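Local atomic coordinates of CaaX farnesyltransferase beta subunit Ram1 (Aspergillus fumigatus, PDB entry 4L9P), a protein that probably carries the peptide-binding part of the farnesyltransferase heterodimer, a zinc enzyme that transfers farnesyl from farnesyl diphosphate to a cysteine near a protein's C-terminus. Residues G287-L292 with P333-I338; C295-G300 with S308-A313; Y314-L319 with S369-N374; A347-Y350 with G355-G358. All coordinates share one frame; numbering follows the deposited sequence.

All four contacts lie in the prenyltransferase alpha-alpha toroid. Contact 1 is partly buried, at the outer part of the chain. Contacts 2, 3 and 4 are buried, and contact 3 is nearest the chain centre. Contacts 2 and 3 share helix 312-323, and both touch the bound farnesyl diphosphate analogue. Chemistry changes with place. Contact 1 is apolar, with a proline on a tyrosine face. Contact 2 relies on two waters beside the alpha subunit. Contact 3 is an aromatic cluster behind the isoprenoid. Contact 4 is a hydrogen-bonded loop with a single beta bridge. Neighbouring contacts also join directly: Gln296 accepts from Asn337 N, and Gly312 N bonds to Gly358 O.

Contact 1 of 4, residues G287-L292 with P333-I338; sequences GLPEYL and PRYMNI
Pro289 presses its CB onto the ring of Tyr335. CB sits 3.4 Å from the centroid of the Tyr335 ring and 4° off its normal, so this is a nearly centred CH-pi contact. The proline CG follows toward the phenol end, 3.7 Å from Tyr335 CZ. The ring and the proline run alongside each other in the same direction. The Tyr335 ring reaches this place with CG beside its backbone N and anti to the carbonyl carbon (chi1 -67°). Its opposite face is covered near the rim by Arg334 CG, so the ring is held between a proline and an arginine chain.

The second tight point is Met336. Its chain bends at chi2 (-70°) and brings the methyl CE to 3.3 Å from Leu292 O. The same methyl meets Leu292 CB at 4.2 Å. Leu292 is buried, and its side chain also packs on Cys321 and Leu322 of helix 312-323.

The other side is looser. Glu290 is exposed, and its CG comes no nearer than 4.4 Å to Tyr335 CE1. Its carboxylate OE2 stays 5.7 Å from Arg334 NH2, so the opposite charges do not pair directly.

The contact joins the start of helix 288-293 to the end of helix 328-335 in the alpha-alpha toroid. Lys230 of the alpha subunit bonds to Tyr335 O and packs on Met336. No hydrogen bond crosses between the two segments. Their cohesion therefore rests on dispersion and CH-pi packing, with at most a long-range electrostatic contribution from the charged rim.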
loop_
_atom_site.group_PDB
_atom_site.type_symbol
_atom_site.label_atom_id
_atom_site.label_comp_id
_atom_site.label_asym_id
_atom_site.label_seq_id
_atom_site.Cartn_x
_atom_site.Cartn_y
_atom_site.Cartn_z
ATOM N N GLY B 287 -4.434 -19.157 8.776
ATOM C CA GLY B 287 -3.854 -19.125 7.439
ATOM C C GLY B 287 -3.455 -17.710 7.049
ATOM O O GLY B 287 -2.875 -17.514 5.960
ATOM N N LEU B 288 -3.725 -16.717 7.893
ATOM C CA LEU B 288 -3.495 -15.301 7.508
ATOM C C LEU B 288 -2.013 -14.865 7.476
ATOM O O LEU B 288 -1.553 -14.366 6.469
ATOM C CB LEU B 288 -4.290 -14.368 8.427
ATOM C CG LEU B 288 -4.118 -12.860 8.144
ATOM C CD1 LEU B 288 -4.460 -12.506 6.669
ATOM C CD2 LEU B 288 -5.019 -12.119 9.111
ATOM N N PRO B 289 -1.232 -15.144 8.530
ATOM C CA PRO B 289 0.178 -14.725 8.388
ATOM C C PRO B 289 0.895 -15.542 7.288
ATOM O O PRO B 289 1.820 -15.010 6.668
ATOM C CB PRO B 289 0.791 -14.958 9.801
ATOM C CG PRO B 289 -0.108 -16.052 10.409
ATOM C CD PRO B 289 -1.529 -15.779 9.832
ATOM N N GLU B 290 0.517 -16.809 7.098
ATOM C CA GLU B 290 1.089 -17.579 5.997
ATOM C C GLU B 290 0.753 -16.925 4.632
ATOM O O GLU B 290 1.645 -16.826 3.754
ATOM C CB GLU B 290 0.555 -19.014 6.032
ATOM C CG GLU B 290 0.956 -19.760 7.311
ATOM C CD GLU B 290 -0.030 -19.644 8.440
ATOM O OE1 GLU B 290 -0.902 -18.778 8.433
ATOM O OE2 GLU B 290 0.064 -20.467 9.384
ATOM N N TYR B 291 -0.480 -16.449 4.459
ATOM C CA TYR B 291 -0.869 -15.752 3.251
ATOM C C TYR B 291 0.009 -14.498 3.102
ATOM O O TYR B 291 0.537 -14.205 2.015
ATOM C CB TYR B 291 -2.339 -15.385 3.350
ATOM C CG TYR B 291 -2.780 -14.328 2.367
ATOM C CD1 TYR B 291 -3.026 -14.640 1.044
ATOM C CD2 TYR B 291 -2.903 -13.010 2.767
ATOM C CE1 TYR B 291 -3.455 -13.672 0.124
ATOM C CE2 TYR B 291 -3.302 -12.041 1.917
ATOM C CZ TYR B 291 -3.540 -12.318 0.592
ATOM O OH TYR B 291 -4.018 -11.316 -0.212
ATOM N N LEU B 292 0.180 -13.744 4.186
ATOM C CA LEU B 292 0.983 -12.519 4.041
ATOM C C LEU B 292 2.450 -12.859 3.705
ATOM O O LEU B 292 3.086 -12.171 2.895
ATOM C CB LEU B 292 0.920 -11.705 5.331
ATOM C CG LEU B 292 -0.499 -11.236 5.694
ATOM C CD1 LEU B 292 -0.585 -10.593 7.113
ATOM C CD2 LEU B 292 -1.011 -10.218 4.623
ATOM N N PRO B 333 9.543 -11.288 12.093
ATOM C CA PRO B 333 10.681 -12.106 11.613
ATOM C C PRO B 333 10.271 -13.532 11.290
ATOM O O PRO B 333 10.953 -14.185 10.496
ATOM C CB PRO B 333 11.661 -12.086 12.773
ATOM C CG PRO B 333 11.256 -10.920 13.661
ATOM C CD PRO B 333 9.753 -10.808 13.474
ATOM N N ARG B 334 9.168 -14.009 11.868
ATOM C CA ARG B 334 8.762 -15.364 11.571
ATOM C C ARG B 334 8.221 -15.427 10.151
ATOM O O ARG B 334 8.506 -16.411 9.426
ATOM C CB ARG B 334 7.688 -15.794 12.531
ATOM C CG ARG B 334 7.139 -17.197 12.160
ATOM C CD ARG B 334 6.305 -17.841 13.253
ATOM N NE ARG B 334 5.797 -19.136 12.764
ATOM C CZ ARG B 334 4.932 -19.897 13.425
ATOM N NH1 ARG B 334 4.482 -19.483 14.602
ATOM N NH2 ARG B 334 4.497 -21.059 12.903
ATOM N N TYR B 335 7.434 -14.419 9.723
ATOM C CA TYR B 335 6.709 -14.533 8.446
ATOM C C TYR B 335 7.354 -13.726 7.311
ATOM O O TYR B 335 6.995 -13.934 6.151
ATOM C CB TYR B 335 5.218 -14.146 8.643
ATOM C CG TYR B 335 4.521 -15.169 9.515
ATOM C CD1 TYR B 335 4.164 -16.429 9.019
ATOM C CD2 TYR B 335 4.282 -14.897 10.869
ATOM C CE1 TYR B 335 3.590 -17.385 9.859
ATOM C CE2 TYR B 335 3.679 -15.830 11.724
ATOM C CZ TYR B 335 3.346 -17.063 11.193
ATOM O OH TYR B 335 2.758 -18.005 12.007
ATOM N N MET B 336 8.257 -12.804 7.626
ATOM C CA MET B 336 8.960 -12.062 6.599
ATOM C C MET B 336 10.445 -12.255 6.755
ATOM O O MET B 336 10.960 -12.378 7.879
ATOM C CB MET B 336 8.671 -10.541 6.750
ATOM C CG MET B 336 7.180 -10.235 6.564
ATOM S SD MET B 336 6.742 -10.495 4.775
ATOM C CE MET B 336 4.959 -10.448 4.920
ATOM N N ASN B 337 11.143 -12.256 5.620
ATOM C CA ASN B 337 12.600 -12.223 5.617
ATOM C C ASN B 337 13.002 -10.754 5.878
ATOM O O ASN B 337 12.924 -9.924 4.973
ATOM C CB ASN B 337 13.149 -12.710 4.267
ATOM C CG ASN B 337 14.661 -12.787 4.286
ATOM O OD1 ASN B 337 15.266 -12.369 5.241
ATOM N ND2 ASN B 337 15.269 -13.331 3.237
ATOM N N ILE B 338 13.409 -10.419 7.102
ATOM C CA ILE B 338 13.760 -9.047 7.417
ATOM C C ILE B 338 15.043 -8.622 6.688
ATOM O O ILE B 338 15.201 -7.441 6.358
ATOM C CB ILE B 338 13.780 -8.802 8.970
ATOM C CG1 ILE B 338 12.340 -8.924 9.490
ATOM C CG2 ILE B 338 14.296 -7.411 9.284
ATOM C CD1 ILE B 338 12.173 -8.885 10.990
#

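Contact 2 of 4, residues C295-G300 with S308-A313; sequences CQTYEG and SEAHGA. With FII ([(3,7,11-trimethyl-dodeca-2,6,10-trienyloxycarbamoyl)-methyl]-phosphonic acid), chain Q.
Two waters do the polar work across this buried contact, for no direct hydrogen bond joins its segments. They link an ST turn at Thr297, within a type I turn from Thr297 to Gly300, to the lead-in of helix 312-323 of the alpha-alpha toroid. The first water accepts from Thr297 OG1 and from Ala310 N (2.8 Å), and donates to Glu299 OE2 (2.7 Å). The second donates to Glu299 OE2 and to Ala310 O. The backbone of Ala310 is thus held at both its N and its O.

Thr297 OG1 lies between its backbone N and carbonyl carbon (chi1 82°). There it also accepts from Glu299 N. Thr297 CG2, anti to the carbonyl carbon, packs 3.4 Å from Ser308 O. Glu299 OE1 bonds to Thr360. Asn197 of the alpha subunit donates to both Glu299 OE2 and Glu309 OE2, which probably eases the closeness of the two carboxylates. Glu309 OE1 bonds to that subunit's Ser198 and salt-bridges Arg359.

His311 leads to the ligand. Ala313 N donates to His311 ND1 in the ring plane, a cap that fixes the imidazole's rotation. The ligand methyl C30 lies over one ring face, and His311 NE2 donates to phosphonate O49 at 2.8 Å.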
loop_
_atom_site.group_PDB
_atom_site.type_symbol
_atom_site.label_atom_id
_atom_site.label_comp_id
_atom_site.label_asym_id
_atom_site.label_seq_id
_atom_site.Cartn_x
_atom_site.Cartn_y
_atom_site.Cartn_z
ATOM N N CYS B 295 3.100 -13.081 0.163
ATOM C CA CYS B 295 3.086 -11.798 -0.603
ATOM C C CYS B 295 4.437 -11.109 -0.551
ATOM O O CYS B 295 4.605 -10.088 -1.198
ATOM C CB CYS B 295 2.009 -10.858 -0.034
ATOM S SG CYS B 295 0.326 -11.503 -0.382
ATOM N N GLN B 296 5.421 -11.604 0.218
ATOM C CA GLN B 296 6.745 -11.021 0.077
ATOM C C GLN B 296 7.299 -11.338 -1.334
ATOM O O GLN B 296 6.957 -12.394 -1.919
ATOM C CB GLN B 296 7.670 -11.542 1.232
ATOM C CG GLN B 296 8.986 -10.706 1.275
ATOM C CD GLN B 296 9.825 -10.994 2.502
ATOM O OE1 GLN B 296 9.729 -12.064 3.159
ATOM N NE2 GLN B 296 10.643 -10.008 2.866
ATOM N N THR B 297 8.171 -10.481 -1.875
ATOM C CA THR B 297 8.749 -10.736 -3.158
ATOM C C THR B 297 10.257 -10.882 -3.057
ATOM O O THR B 297 10.871 -10.609 -2.007
ATOM C CB THR B 297 8.466 -9.621 -4.184
ATOM O OG1 THR B 297 9.373 -8.517 -4.028
ATOM C CG2 THR B 297 7.036 -9.092 -4.042
ATOM N N TYR B 298 10.852 -11.282 -4.169
ATOM C CA TYR B 298 12.324 -11.421 -4.232
ATOM C C TYR B 298 13.032 -10.080 -3.900
ATOM O O TYR B 298 14.245 -10.108 -3.589
ATOM C CB TYR B 298 12.801 -11.955 -5.605
ATOM C CG TYR B 298 12.579 -10.903 -6.704
ATOM C CD1 TYR B 298 11.309 -10.775 -7.355
ATOM C CD2 TYR B 298 13.634 -10.012 -7.072
ATOM C CE1 TYR B 298 11.117 -9.785 -8.275
ATOM C CE2 TYR B 298 13.449 -9.039 -8.039
ATOM C CZ TYR B 298 12.171 -8.907 -8.610
ATOM O OH TYR B 298 11.941 -7.941 -9.576
ATOM N N GLU B 299 12.333 -8.935 -4.079
ATOM C CA GLU B 299 12.983 -7.674 -3.765
ATOM C C GLU B 299 13.049 -7.403 -2.260
ATOM O O GLU B 299 13.842 -6.539 -1.845
ATOM C CB GLU B 299 12.182 -6.496 -4.333
ATOM C CG GLU B 299 12.172 -6.432 -5.846
ATOM C CD GLU B 299 11.593 -5.059 -6.236
ATOM O OE1 GLU B 299 12.325 -4.052 -6.116
ATOM O OE2 GLU B 299 10.409 -4.980 -6.665
ATOM N N GLY B 300 12.248 -8.119 -1.472
ATOM C CA GLY B 300 12.207 -7.950 -0.011
ATOM C C GLY B 300 10.918 -7.269 0.410
ATOM O O GLY B 300 10.464 -7.475 1.532
ATOM N N SER B 308 2.748 -10.417 -7.314
ATOM C CA SER B 308 2.742 -9.048 -7.842
ATOM C C SER B 308 3.972 -8.268 -7.377
ATOM O O SER B 308 4.844 -8.814 -6.668
ATOM C CB SER B 308 1.425 -8.378 -7.454
ATOM O OG SER B 308 0.367 -8.903 -8.285
ATOM N N GLU B 309 4.061 -7.001 -7.770
ATOM C CA GLU B 309 5.291 -6.247 -7.508
ATOM C C GLU B 309 5.294 -5.655 -6.091
ATOM O O GLU B 309 4.266 -5.160 -5.565
ATOM C CB GLU B 309 5.349 -5.135 -8.549
ATOM C CG GLU B 309 6.596 -4.226 -8.426
ATOM C CD GLU B 309 6.568 -3.134 -9.507
ATOM O OE1 GLU B 309 5.520 -2.925 -10.191
ATOM O OE2 GLU B 309 7.591 -2.443 -9.644
ATOM N N ALA B 310 6.478 -5.737 -5.449
ATOM C CA ALA B 310 6.569 -5.138 -4.088
ATOM C C ALA B 310 6.148 -3.682 -4.098
ATOM O O ALA B 310 6.599 -2.907 -4.991
ATOM C CB ALA B 310 8.008 -5.250 -3.584
ATOM N N HIS B 311 5.337 -3.262 -3.115
ATOM C CA HIS B 311 4.853 -1.877 -3.129
ATOM C C HIS B 311 4.684 -1.414 -1.695
ATOM O O HIS B 311 4.117 -2.113 -0.862
ATOM C CB HIS B 311 3.489 -1.812 -3.861
ATOM C CG HIS B 311 3.115 -0.425 -4.260
ATOM N ND1 HIS B 311 2.674 0.520 -3.340
ATOM C CD2 HIS B 311 3.151 0.186 -5.455
ATOM C CE1 HIS B 311 2.485 1.671 -3.981
ATOM N NE2 HIS B 311 2.765 1.484 -5.274
ATOM N N GLY B 312 5.070 -0.170 -1.414
ATOM C CA GLY B 312 4.985 0.354 -0.035
ATOM C C GLY B 312 3.565 0.338 0.508
ATOM O O GLY B 312 3.408 0.123 1.729
ATOM N N ALA B 313 2.527 0.595 -0.291
ATOM C CA ALA B 313 1.204 0.603 0.284
ATOM C C ALA B 313 0.828 -0.783 0.799
ATOM O O ALA B 313 0.207 -0.919 1.863
ATOM C CB ALA B 313 0.219 1.027 -0.753
HETATM C C1 FII Q . -5.792 0.577 3.540
HETATM C C2 FII Q . -5.647 0.771 2.054
HETATM C C6 FII Q . -6.899 0.738 1.284
HETATM C C10 FII Q . -4.311 0.581 1.461
HETATM C C11 FII Q . -4.028 0.654 -0.039
HETATM C C12 FII Q . -3.446 2.068 -0.330
HETATM C C15 FII Q . -2.672 2.252 -1.632
HETATM C C18 FII Q . -2.085 3.618 -1.967
HETATM C C22 FII Q . -2.928 1.219 -2.683
HETATM C C23 FII Q . -1.897 1.191 -3.801
HETATM C C24 FII Q . -2.332 0.339 -4.933
HETATM C C27 FII Q . -1.557 0.669 -6.168
HETATM C C30 FII Q . -0.275 -0.124 -6.353
HETATM C C34 FII Q . -2.378 1.150 -7.304
HETATM C C35 FII Q . -1.833 1.269 -8.712
HETATM O O36 FII Q . -1.770 2.623 -9.120
HETATM N N42 FII Q . -1.054 3.459 -8.306
HETATM C C43 FII Q . 0.228 3.724 -8.807
HETATM O O44 FII Q . 0.707 3.230 -9.839
HETATM C C45 FII Q . 1.001 4.720 -7.954
HETATM P P46 FII Q . 2.845 4.424 -7.926
HETATM O O49 FII Q . 3.021 2.973 -7.678
HETATM O O50 FII Q . 3.416 4.939 -9.210
HETATM O O51 FII Q . 3.281 5.286 -6.722
HETATM O O HOH W 1 8.774 -7.091 -6.441
HETATM O O HOH W 2 9.347 -2.482 -5.605
#

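Contact 3 of 4, residues Y314-L319 with S369-N374; sequences YAFCAL and SHWVGN. With FII ([(3,7,11-trimethyl-dodeca-2,6,10-trienyloxycarbamoyl)-methyl]-phosphonic acid), chain Q.
Helix 312-323 and the short helix 368-371 come close here, with the CA atoms of Phe316 and Trp371 only 5.4 Å apart. Both belong to the alpha-alpha toroid, near the centre of the chain. Phe316, His370 and Trp371 form an aromatic cluster between them.

Phe316 CG stands anti to its backbone N (chi1 175°), which carries the ring across to the other segment. His370 turns an edge to one face of this ring. The centroids of the Phe316 and His370 rings are 4.5 Å apart and the planes meet at 62°, an edge-to-face pair. The atoms at that imidazole edge are CE1 and NE2; CE1 is 3.6 Å from Phe316 CZ. Trp371 meets Phe316 differently. Phe316 CD2 lies at the indole edge, 3.6 Å from Trp371 CE3. Asn374 CB packs alongside Phe316 CE1 at 3.8 Å.

Behind the pair, Asn374 ND2 donates to His370 ND1 in an almost straight bond (178°). The acceptor lies in the amide plane and the donor in the imidazole plane, which fixes the ring's rotation. Thr443 holds the other end of the amide, at OD1. Trp371 O is buried against Phe316 CB and has no hydrogen-bond partner.

The indole is layered. His370 CD2 lies over one face, and the ligand's isoprenoid chain crosses the other at C12. Tyr432 OH bonds to Trp371 NE1. Two further pocket residues come from helix 312-323: Tyr314 OH approaches ligand C24, and Cys317 SG lies 3.5 Å from ligand C10.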
loop_
_atom_site.group_PDB
_atom_site.type_symbol
_atom_site.label_atom_id
_atom_site.label_comp_id
_atom_site.label_asym_id
_atom_site.label_seq_id
_atom_site.Cartn_x
_atom_site.Cartn_y
_atom_site.Cartn_z
ATOM N N TYR B 314 1.208 -1.805 0.041
ATOM C CA TYR B 314 0.858 -3.175 0.446
ATOM C C TYR B 314 1.806 -3.672 1.528
ATOM O O TYR B 314 1.393 -4.481 2.386
ATOM C CB TYR B 314 0.890 -4.077 -0.773
ATOM C CG TYR B 314 -0.183 -3.694 -1.785
ATOM C CD1 TYR B 314 -1.524 -3.575 -1.382
ATOM C CD2 TYR B 314 0.075 -3.617 -3.163
ATOM C CE1 TYR B 314 -2.552 -3.332 -2.321
ATOM C CE2 TYR B 314 -0.948 -3.366 -4.078
ATOM C CZ TYR B 314 -2.235 -3.226 -3.677
ATOM O OH TYR B 314 -3.215 -3.038 -4.629
ATOM N N ALA B 315 3.051 -3.183 1.571
ATOM C CA ALA B 315 3.932 -3.506 2.729
ATOM C C ALA B 315 3.328 -2.976 4.018
ATOM O O ALA B 315 3.337 -3.688 5.051
ATOM C CB ALA B 315 5.312 -2.927 2.505
ATOM N N PHE B 316 2.807 -1.735 3.977
ATOM C CA PHE B 316 2.163 -1.234 5.179
ATOM C C PHE B 316 1.010 -2.159 5.596
ATOM O O PHE B 316 0.867 -2.557 6.789
ATOM C CB PHE B 316 1.619 0.194 5.031
ATOM C CG PHE B 316 0.847 0.635 6.257
ATOM C CD1 PHE B 316 1.542 1.016 7.418
ATOM C CD2 PHE B 316 -0.549 0.535 6.282
ATOM C CE1 PHE B 316 0.862 1.318 8.588
ATOM C CE2 PHE B 316 -1.263 0.879 7.463
ATOM C CZ PHE B 316 -0.547 1.249 8.631
ATOM N N CYS B 317 0.114 -2.442 4.650
ATOM C CA CYS B 317 -1.041 -3.285 5.029
ATOM C C CYS B 317 -0.607 -4.623 5.642
ATOM O O CYS B 317 -1.185 -5.082 6.633
ATOM C CB CYS B 317 -1.868 -3.589 3.756
ATOM S SG CYS B 317 -2.785 -2.147 3.122
ATOM N N ALA B 318 0.370 -5.279 5.019
ATOM C CA ALA B 318 0.822 -6.584 5.501
ATOM C C ALA B 318 1.516 -6.497 6.862
ATOM O O ALA B 318 1.249 -7.328 7.726
ATOM C CB ALA B 318 1.762 -7.263 4.474
ATOM N N LEU B 319 2.420 -5.526 7.025
ATOM C CA LEU B 319 3.168 -5.446 8.292
ATOM C C LEU B 319 2.231 -5.010 9.415
ATOM O O LEU B 319 2.318 -5.552 10.529
ATOM C CB LEU B 319 4.301 -4.434 8.168
ATOM C CG LEU B 319 5.443 -4.916 7.243
ATOM C CD1 LEU B 319 6.386 -3.752 6.904
ATOM C CD2 LEU B 319 6.189 -6.121 7.902
ATOM N N SER B 369 4.469 9.057 2.676
ATOM C CA SER B 369 4.942 9.467 3.996
ATOM C C SER B 369 4.233 8.657 5.078
ATOM O O SER B 369 4.859 8.319 6.116
ATOM C CB SER B 369 4.623 10.953 4.209
ATOM O OG SER B 369 5.146 11.695 3.128
ATOM N N HIS B 370 2.962 8.264 4.852
ATOM C CA HIS B 370 2.311 7.284 5.681
ATOM C C HIS B 370 2.609 5.860 5.279
ATOM O O HIS B 370 3.145 5.060 6.084
ATOM C CB HIS B 370 0.816 7.476 5.695
ATOM C CG HIS B 370 0.121 6.294 6.282
ATOM N ND1 HIS B 370 0.325 5.901 7.600
ATOM C CD2 HIS B 370 -0.715 5.363 5.721
ATOM C CE1 HIS B 370 -0.356 4.771 7.816
ATOM N NE2 HIS B 370 -0.991 4.421 6.696
ATOM N N TRP B 371 2.353 5.481 4.015
ATOM C CA TRP B 371 2.385 4.014 3.743
ATOM C C TRP B 371 3.781 3.451 3.972
ATOM O O TRP B 371 3.906 2.351 4.521
ATOM C CB TRP B 371 1.940 3.713 2.296
ATOM C CG TRP B 371 0.540 4.221 1.995
ATOM C CD1 TRP B 371 0.189 5.223 1.121
ATOM C CD2 TRP B 371 -0.670 3.786 2.608
ATOM N NE1 TRP B 371 -1.166 5.444 1.151
ATOM C CE2 TRP B 371 -1.732 4.579 2.057
ATOM C CE3 TRP B 371 -0.972 2.802 3.537
ATOM C CZ2 TRP B 371 -3.067 4.440 2.473
ATOM C CZ3 TRP B 371 -2.286 2.666 3.954
ATOM C CH2 TRP B 371 -3.326 3.470 3.394
ATOM N N VAL B 372 4.834 4.151 3.500
ATOM C CA VAL B 372 6.193 3.710 3.779
ATOM C C VAL B 372 6.617 4.197 5.176
ATOM O O VAL B 372 7.185 3.418 5.943
ATOM C CB VAL B 372 7.158 4.209 2.680
ATOM C CG1 VAL B 372 8.598 3.950 3.056
ATOM C CG2 VAL B 372 6.813 3.514 1.339
ATOM N N GLY B 373 6.342 5.472 5.518
ATOM C CA GLY B 373 6.857 6.035 6.785
ATOM C C GLY B 373 6.414 5.203 7.984
ATOM O O GLY B 373 7.209 4.920 8.890
ATOM N N ASN B 374 5.147 4.778 8.009
ATOM C CA ASN B 374 4.643 4.035 9.152
ATOM C C ASN B 374 4.980 2.564 9.110
ATOM O O ASN B 374 4.710 1.843 10.105
ATOM C CB ASN B 374 3.144 4.281 9.366
ATOM C CG ASN B 374 2.915 5.504 10.260
ATOM O OD1 ASN B 374 3.641 5.664 11.287
ATOM N ND2 ASN B 374 1.904 6.315 9.959
HETATM C C1 FII Q . -5.792 0.577 3.540
HETATM C C2 FII Q . -5.647 0.771 2.054
HETATM C C6 FII Q . -6.899 0.738 1.284
HETATM C C10 FII Q . -4.311 0.581 1.461
HETATM C C11 FII Q . -4.028 0.654 -0.039
HETATM C C12 FII Q . -3.446 2.068 -0.330
HETATM C C15 FII Q . -2.672 2.252 -1.632
HETATM C C18 FII Q . -2.085 3.618 -1.967
HETATM C C22 FII Q . -2.928 1.219 -2.683
HETATM C C23 FII Q . -1.897 1.191 -3.801
HETATM C C24 FII Q . -2.332 0.339 -4.933
HETATM C C27 FII Q . -1.557 0.669 -6.168
HETATM C C30 FII Q . -0.275 -0.124 -6.353
HETATM C C34 FII Q . -2.378 1.150 -7.304
HETATM C C35 FII Q . -1.833 1.269 -8.712
HETATM O O36 FII Q . -1.770 2.623 -9.120
HETATM N N42 FII Q . -1.054 3.459 -8.306
HETATM C C43 FII Q . 0.228 3.724 -8.807
HETATM O O44 FII Q . 0.707 3.230 -9.839
HETATM C C45 FII Q . 1.001 4.720 -7.954
HETATM P P46 FII Q . 2.845 4.424 -7.926
HETATM O O49 FII Q . 3.021 2.973 -7.678
HETATM O O50 FII Q . 3.416 4.939 -9.210
HETATM O O51 FII Q . 3.281 5.286 -6.722
#

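Contact 4 of 4, residues A347-Y350 with G355-G358; sequences ARQY and GFSG
Arg348 folds back alongside Ser357, meeting it with the guanidinium edge, and holds it through NE and NH1, one bond to its O and one to its OG. Arg348 NH1 donates to Ser357 OG at 2.9 Å, and Arg348 NE donates to Ser357 O at 3.0 Å. The acceptor O is near the guanidinium plane, but NE stands above the carbonyl plane, off the lone pairs. Bends at chi2 (-87°) and chi3 (44°) bring the guanidinium round. NE makes a further weak bond to Ser357 OG.

Ser357 OG also lies close to Tyr350 OH and to Arg348 O, so several polar groups surround one hydroxyl. Tyr350 OH bonds to Lys362 O as well.

The backbones are joined by a single beta bridge, Gln349 with Phe356, inside the loop between helices 338-346 and 368-371 of the alpha-alpha toroid. Ser357 N donates to Arg348 O at 2.9 Å. Tyr350 N donates to Gly355 O at 3.1 Å. Two CA-H...O contacts, from Phe356 CA and Gln349 CA, use the same two oxygens.

On the Phe356 side the packing is apolar. Gln349 CB meets the edge of the Phe356 ring, 3.7 Å from CD1. The amide of Gln349 is held by Gly354 O and Ser402 O at NE2. Phe356 also packs on Leu406 and Val372, and its backbone bonds to that of the zinc ligand Asp365.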
loop_
_atom_site.group_PDB
_atom_site.type_symbol
_atom_site.label_atom_id
_atom_site.label_comp_id
_atom_site.label_asym_id
_atom_site.label_seq_id
_atom_site.Cartn_x
_atom_site.Cartn_y
_atom_site.Cartn_z
ATOM N N ALA B 347 15.471 1.641 0.694
ATOM C CA ALA B 347 15.649 2.148 -0.661
ATOM C C ALA B 347 14.427 2.921 -1.194
ATOM O O ALA B 347 14.502 3.482 -2.284
ATOM C CB ALA B 347 15.917 0.944 -1.629
ATOM N N ARG B 348 13.324 2.934 -0.458
ATOM C CA ARG B 348 12.196 3.760 -0.912
ATOM C C ARG B 348 12.491 5.253 -0.878
ATOM O O ARG B 348 11.827 6.032 -1.577
ATOM C CB ARG B 348 10.948 3.528 -0.011
ATOM C CG ARG B 348 10.507 2.038 0.120
ATOM C CD ARG B 348 9.525 1.539 -1.020
ATOM N NE ARG B 348 9.958 1.984 -2.341
ATOM C CZ ARG B 348 10.993 1.481 -3.007
ATOM N NH1 ARG B 348 11.350 2.021 -4.186
ATOM N NH2 ARG B 348 11.685 0.467 -2.472
ATOM N N GLN B 349 13.469 5.674 -0.056
ATOM C CA GLN B 349 13.670 7.114 0.128
ATOM C C GLN B 349 14.738 7.610 -0.855
ATOM O O GLN B 349 15.790 6.951 -1.003
ATOM C CB GLN B 349 14.165 7.341 1.577
ATOM C CG GLN B 349 14.042 8.806 1.974
ATOM C CD GLN B 349 14.237 9.024 3.438
ATOM O OE1 GLN B 349 14.830 8.169 4.134
ATOM N NE2 GLN B 349 13.776 10.180 3.916
ATOM N N TYR B 350 14.465 8.758 -1.476
ATOM C CA TYR B 350 15.397 9.347 -2.488
ATOM C C TYR B 350 15.988 10.670 -1.980
ATOM O O TYR B 350 15.370 11.351 -1.169
ATOM C CB TYR B 350 14.613 9.680 -3.779
ATOM C CG TYR B 350 14.001 8.483 -4.503
ATOM C CD1 TYR B 350 14.258 7.159 -4.148
ATOM C CD2 TYR B 350 13.225 8.758 -5.593
ATOM C CE1 TYR B 350 13.659 6.088 -4.906
ATOM C CE2 TYR B 350 12.618 7.703 -6.332
ATOM C CZ TYR B 350 12.839 6.416 -5.950
ATOM O OH TYR B 350 12.282 5.341 -6.645
ATOM N N GLY B 355 11.495 12.441 0.038
ATOM C CA GLY B 355 10.341 11.584 0.279
ATOM C C GLY B 355 10.525 10.145 -0.165
ATOM O O GLY B 355 11.634 9.700 -0.517
ATOM N N PHE B 356 9.413 9.418 -0.058
ATOM C CA PHE B 356 9.444 7.987 -0.388
ATOM C C PHE B 356 8.688 7.737 -1.660
ATOM O O PHE B 356 7.605 8.279 -1.927
ATOM C CB PHE B 356 8.723 7.146 0.696
ATOM C CG PHE B 356 9.275 7.328 2.092
ATOM C CD1 PHE B 356 10.602 7.040 2.392
ATOM C CD2 PHE B 356 8.423 7.702 3.099
ATOM C CE1 PHE B 356 11.080 7.162 3.707
ATOM C CE2 PHE B 356 8.878 7.761 4.434
ATOM C CZ PHE B 356 10.199 7.513 4.740
ATOM N N SER B 357 9.221 6.816 -2.452
ATOM C CA SER B 357 8.501 6.193 -3.586
ATOM C C SER B 357 7.814 4.904 -3.110
ATOM O O SER B 357 8.112 4.345 -2.063
ATOM C CB SER B 357 9.534 5.763 -4.671
ATOM O OG SER B 357 10.443 4.785 -4.176
ATOM N N GLY B 358 6.859 4.452 -3.925
ATOM C CA GLY B 358 6.137 3.211 -3.549
ATOM C C GLY B 358 6.754 1.935 -4.031
ATOM O O GLY B 358 6.522 0.880 -3.489
#